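Local coordinates for protein extracellular serine protease (Aeromonas sobria, PDB 3WQB) that cuts peptide bonds after paired basic residues, one of them lysine, as a calcium-binding, secreted, furin-like subtilase and probable virulence factor, at residues D157-L162 with Q193-R198; G227-R232 with S562-E567. The protein carries 1 engineered substitution. All coordinates share one frame; numbering follows the deposited sequence.

In the fold
The chain lays down strands 73-77 and 140-144 of the parallel subtilisin sheet before contact 1. Contact 1 then pairs helix 155-164 with helix 191-205, closing a short loop of 30 residues that includes strand 173-179. Contact 2 opens later, at strand 228-233, and closes only after 329 more residues, at strand 559-565 of the P-domain. The two loops follow one another in series and neither nest nor cross. Contact 1 is internal to the subtilisin domain, whereas contact 2 joins that domain to the P-domain through a shared antiparallel sheet. Their nearest atoms stay about 16 Å apart.

Contact 1 of 2, residues D157-L162 with Q193-R198; sequences DWLYAL and QSQLDR
Gln195 OE1 accepts a hydrogen bond from Gln155, just ahead of residues 157-162 on the same helix, and meets Leu159 CD1 at 3.6 Å. The Gln195 side chain crosses that of Leu159 at about a right angle: the flat amide of Gln195 lies across the branched end of the leucine, with its CD 4.0 Å from Leu159 CD2. CG of Gln195 stands anti to the backbone N (chi1 -176°) and the chain runs extended beyond it, which carries the amide over the gap between the helices. NE2 hydrogen-bonds to the backbone of the chain of another protein, so both polar ends of the amide have partners.

Next to this polar patch the contact is apolar. Leu196 turns CD2 toward helix 155-164, where it meets Leu159 CD2 at 4.0 Å, Trp158 CB at 4.2 Å and Leu162 CD1 at 4.3 Å. One methyl thus meets three side chains, at i, i+1 and i+4 of the helix. CG of Leu196 lies beside its own backbone N, a torsion that swings the branch across toward helix 155-164.

The two helices run almost parallel, 11° apart with axes 10.9 Å from each other, as fits successive beta-alpha-beta crossovers of the subtilase fold: strand 173-179 lies between them in the chain. Trp158 touches helix 191-205 mainly through its CB; its indole leads away to meet the Tyr178 ring and Val77, about 8 Å from the side chain of Asp78, a predicted charge-relay residue. Leu162 likewise packs on Val77 and Tyr178, on strands 73-77 and 173-179 of the central parallel sheet. Asp197, one residue beyond Leu196, forms a salt bridge with Arg532 of the P-domain.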
# COMPACT_ATOMS: atom_id res chain seq x y z
N ASP A 157 -6.18 11.79 -13.98
CA ASP A 157 -4.81 11.99 -13.53
C ASP A 157 -4.18 10.70 -12.97
O ASP A 157 -2.99 10.45 -13.20
CB ASP A 157 -4.74 13.14 -12.53
CG ASP A 157 -5.12 14.47 -13.15
OD1 ASP A 157 -4.85 14.65 -14.36
OD2 ASP A 157 -5.66 15.32 -12.43
N TRP A 158 -4.98 9.88 -12.27
CA TRP A 158 -4.48 8.56 -11.86
C TRP A 158 -4.07 7.74 -13.09
O TRP A 158 -2.99 7.17 -13.13
CB TRP A 158 -5.51 7.78 -11.03
CG TRP A 158 -5.76 8.33 -9.65
CD1 TRP A 158 -6.94 8.83 -9.18
CD2 TRP A 158 -4.82 8.42 -8.57
NE1 TRP A 158 -6.80 9.22 -7.86
CE2 TRP A 158 -5.50 8.99 -7.47
CE3 TRP A 158 -3.47 8.08 -8.42
CZ2 TRP A 158 -4.88 9.23 -6.24
CZ3 TRP A 158 -2.85 8.33 -7.20
CH2 TRP A 158 -3.56 8.89 -6.12
N LEU A 159 -4.94 7.68 -14.09
CA LEU A 159 -4.64 7.01 -15.35
C LEU A 159 -3.35 7.55 -15.98
O LEU A 159 -2.48 6.77 -16.39
CB LEU A 159 -5.81 7.18 -16.32
CG LEU A 159 -7.08 6.41 -15.98
CD1 LEU A 159 -8.19 6.84 -16.91
CD2 LEU A 159 -6.85 4.90 -16.06
N TYR A 160 -3.23 8.88 -16.03
CA TYR A 160 -2.08 9.51 -16.66
C TYR A 160 -0.76 9.08 -16.01
O TYR A 160 0.24 8.84 -16.70
CB TYR A 160 -2.22 11.04 -16.65
CG TYR A 160 -1.27 11.71 -17.63
CD1 TYR A 160 0.06 11.98 -17.29
CD2 TYR A 160 -1.70 12.02 -18.92
CE1 TYR A 160 0.93 12.55 -18.20
CE2 TYR A 160 -0.84 12.60 -19.82
CZ TYR A 160 0.48 12.86 -19.47
OH TYR A 160 1.33 13.42 -20.38
N ALA A 161 -0.78 8.98 -14.68
CA ALA A 161 0.42 8.72 -13.89
C ALA A 161 0.78 7.25 -13.79
O ALA A 161 1.95 6.91 -13.58
CB ALA A 161 0.24 9.28 -12.50
N LEU A 162 -0.22 6.38 -13.90
CA LEU A 162 -0.05 4.98 -13.53
C LEU A 162 0.04 4.04 -14.74
O LEU A 162 -0.18 2.83 -14.62
CB LEU A 162 -1.14 4.56 -12.54
CG LEU A 162 -0.96 5.11 -11.11
CD1 LEU A 162 -2.25 5.03 -10.33
CD2 LEU A 162 0.19 4.38 -10.38
N GLN A 193 -11.95 1.70 -9.44
CA GLN A 193 -10.99 0.69 -9.01
C GLN A 193 -10.80 -0.40 -10.05
O GLN A 193 -9.67 -0.84 -10.28
CB GLN A 193 -11.41 0.07 -7.68
CG GLN A 193 -11.51 1.08 -6.55
CD GLN A 193 -11.92 0.43 -5.26
OE1 GLN A 193 -11.09 -0.14 -4.57
NE2 GLN A 193 -13.20 0.52 -4.92
N SER A 194 -11.89 -0.83 -10.68
CA SER A 194 -11.81 -1.81 -11.75
C SER A 194 -10.94 -1.30 -12.90
O SER A 194 -10.10 -2.03 -13.42
CB SER A 194 -13.21 -2.17 -12.26
OG SER A 194 -13.16 -3.09 -13.33
N GLN A 195 -11.12 -0.03 -13.26
CA GLN A 195 -10.36 0.56 -14.35
C GLN A 195 -8.87 0.57 -14.04
O GLN A 195 -8.05 0.23 -14.90
CB GLN A 195 -10.86 1.97 -14.65
CG GLN A 195 -10.18 2.63 -15.84
CD GLN A 195 -10.77 3.97 -16.18
OE1 GLN A 195 -10.82 4.86 -15.35
NE2 GLN A 195 -11.22 4.13 -17.43
N LEU A 196 -8.51 0.94 -12.81
CA LEU A 196 -7.09 0.94 -12.44
C LEU A 196 -6.54 -0.48 -12.32
O LEU A 196 -5.42 -0.75 -12.74
CB LEU A 196 -6.85 1.77 -11.18
CG LEU A 196 -7.02 3.28 -11.41
CD1 LEU A 196 -7.05 4.03 -10.09
CD2 LEU A 196 -5.92 3.84 -12.31
N ASP A 197 -7.33 -1.41 -11.77
CA ASP A 197 -6.88 -2.80 -11.69
C ASP A 197 -6.60 -3.37 -13.08
O ASP A 197 -5.60 -4.06 -13.27
CB ASP A 197 -7.90 -3.68 -10.97
CG ASP A 197 -7.87 -3.50 -9.46
OD1 ASP A 197 -7.06 -2.70 -8.93
OD2 ASP A 197 -8.66 -4.20 -8.79
N ARG A 198 -7.45 -3.04 -14.05
CA ARG A 198 -7.26 -3.53 -15.41
C ARG A 198 -6.00 -2.93 -16.02
O ARG A 198 -5.25 -3.63 -16.72
CB ARG A 198 -8.50 -3.22 -16.27
CG ARG A 198 -9.70 -4.07 -15.90
CD ARG A 198 -10.97 -3.55 -16.53
NE ARG A 198 -12.14 -4.27 -16.04
CZ ARG A 198 -13.38 -4.06 -16.47
NH1 ARG A 198 -13.62 -3.15 -17.42
NH2 ARG A 198 -14.39 -4.75 -15.96

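Contact 2 of 2, residues G227-R232 with S562-E567; sequences GYVLNR and SLLNRE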
# COMPACT_ATOMS: atom_id res chain seq x y z
N GLY A 227 -9.35 15.04 8.42
CA GLY A 227 -9.09 16.01 9.48
C GLY A 227 -9.28 15.52 10.91
O GLY A 227 -9.29 16.32 11.84
N TYR A 228 -9.44 14.21 11.07
CA TYR A 228 -9.49 13.57 12.40
C TYR A 228 -8.39 12.53 12.52
O TYR A 228 -8.00 11.91 11.54
CB TYR A 228 -10.84 12.89 12.64
CG TYR A 228 -12.00 13.84 12.86
CD1 TYR A 228 -12.63 14.46 11.78
CD2 TYR A 228 -12.47 14.11 14.15
CE1 TYR A 228 -13.69 15.33 11.97
CE2 TYR A 228 -13.55 14.98 14.35
CZ TYR A 228 -14.15 15.59 13.26
OH TYR A 228 -15.21 16.45 13.45
N VAL A 229 -7.89 12.35 13.74
CA VAL A 229 -6.98 11.26 14.06
C VAL A 229 -7.67 10.33 15.05
O VAL A 229 -8.24 10.79 16.05
CB VAL A 229 -5.63 11.75 14.63
CG1 VAL A 229 -4.67 10.59 14.87
CG2 VAL A 229 -4.97 12.77 13.71
N LEU A 230 -7.65 9.03 14.76
CA LEU A 230 -8.25 8.02 15.62
C LEU A 230 -7.21 7.03 16.12
O LEU A 230 -6.33 6.62 15.38
CB LEU A 230 -9.34 7.23 14.88
CG LEU A 230 -10.53 7.96 14.27
CD1 LEU A 230 -10.17 8.48 12.87
CD2 LEU A 230 -11.73 7.01 14.20
N ASN A 231 -7.33 6.65 17.39
CA ASN A 231 -6.52 5.59 17.97
C ASN A 231 -7.29 4.95 19.11
O ASN A 231 -8.13 5.61 19.73
CB ASN A 231 -5.17 6.13 18.48
CG ASN A 231 -5.32 7.02 19.71
OD1 ASN A 231 -5.68 8.19 19.60
ND2 ASN A 231 -5.04 6.47 20.88
N ARG A 232 -7.02 3.68 19.38
CA ARG A 232 -7.63 2.99 20.50
C ARG A 232 -7.00 3.46 21.79
O ARG A 232 -5.80 3.69 21.86
CB ARG A 232 -7.48 1.47 20.37
CG ARG A 232 -8.20 0.92 19.15
CD ARG A 232 -8.38 -0.59 19.20
NE ARG A 232 -9.29 -1.04 18.15
CZ ARG A 232 -10.62 -0.93 18.22
NH1 ARG A 232 -11.19 -0.42 19.31
NH2 ARG A 232 -11.38 -1.34 17.22
N SER A 562 -10.18 7.11 20.84
CA SER A 562 -9.94 8.54 20.95
C SER A 562 -10.05 9.17 19.57
O SER A 562 -9.42 8.70 18.60
CB SER A 562 -8.55 8.81 21.55
OG SER A 562 -8.34 8.08 22.76
N LEU A 563 -10.86 10.22 19.48
CA LEU A 563 -11.06 10.99 18.26
C LEU A 563 -10.48 12.39 18.45
O LEU A 563 -10.90 13.12 19.35
CB LEU A 563 -12.55 11.10 17.92
CG LEU A 563 -13.44 9.86 17.95
CD1 LEU A 563 -14.90 10.28 17.95
CD2 LEU A 563 -13.14 9.00 16.74
N LEU A 564 -9.52 12.75 17.61
CA LEU A 564 -8.93 14.09 17.64
C LEU A 564 -9.35 14.89 16.43
O LEU A 564 -9.08 14.49 15.30
CB LEU A 564 -7.40 14.01 17.69
CG LEU A 564 -6.57 15.29 17.51
CD1 LEU A 564 -6.78 16.23 18.69
CD2 LEU A 564 -5.10 14.95 17.36
N ASN A 565 -10.02 16.02 16.67
CA ASN A 565 -10.27 17.00 15.62
C ASN A 565 -8.98 17.80 15.43
O ASN A 565 -8.57 18.54 16.32
CB ASN A 565 -11.42 17.91 16.05
CG ASN A 565 -11.85 18.88 14.97
OD1 ASN A 565 -11.03 19.59 14.39
ND2 ASN A 565 -13.15 18.92 14.70
N ARG A 566 -8.33 17.65 14.27
CA ARG A 566 -6.98 18.21 14.09
C ARG A 566 -6.95 19.73 14.06
O ARG A 566 -5.96 20.35 14.47
CB ARG A 566 -6.32 17.64 12.82
CG ARG A 566 -6.11 16.14 12.87
CD ARG A 566 -5.46 15.63 11.61
NE ARG A 566 -4.01 15.79 11.64
CZ ARG A 566 -3.18 15.31 10.72
NH1 ARG A 566 -3.64 14.61 9.68
NH2 ARG A 566 -1.87 15.51 10.84
N GLU A 567 -8.05 20.32 13.59
CA GLU A 567 -8.21 21.77 13.50
C GLU A 567 -8.49 22.42 14.86
O GLU A 567 -7.82 23.38 15.24
CB GLU A 567 -9.33 22.08 12.51
CG GLU A 567 -9.72 23.54 12.39
CD GLU A 567 -11.06 23.70 11.71
OE1 GLU A 567 -12.02 24.12 12.39
OE2 GLU A 567 -11.16 23.39 10.50
O HOH W 1 -6.47 13.96 8.30
O HOH W 2 -9.92 19.00 11.49
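A four-stranded antiparallel sheet built jointly by the subtilisin domain and the P-domain has its central seam here, where strand 228-233 of one hairpin pairs with strand 559-565 of another. The strands run antiparallel at 164°. Val229 with Leu564 and Asn231 with Ser562 are hydrogen-bonded pairs, while Tyr228 with Asn565 and Leu230 with Leu563 are non-hydrogen-bonded. Leu564 N reaches Val229 O at 2.8 Å, and Val229 N returns a bond to Leu564 O; the Asn231 and Ser562 backbones exchange a second such pair.

On the face carrying Leu230 and Leu563 the two leucines lie side by side and point the same way, their CD2 methyls 3.5 Å apart. Leu515 and Gln518 of helix 512-520 cover Leu563. Along the same face the Tyr228 ring and the Asn565 amide cross obliquely, their planes 59° apart, with Tyr228 CE2 4.0 Å from Asn565 CB. Asn565 OD1 is taken up by the backbone N of Thr568, which helps hold the turn that follows the strand.

The other face bears Val229 and Leu564, their CB atoms 4.2 Å apart. Beyond them Arg566 passes obliquely across the start of strand 228-233 toward Ala224 of strand 222-225. Its CD lies 3.6 Å from Val229 CG2, and the bend at chi3 (83°) beyond it turns the guanidinium. The side chain of Arg566 is about 12 Å from that of His115, a predicted charge-relay residue.

The seam ends at Gly227, whose O accepts a bond from Arg566 N (2.9 Å) and another from a water that also accepts from Glu567 N. A second water lies in plane at the edge of the Arg566 guanidinium, accepting from its NH1 and from Gly227 N.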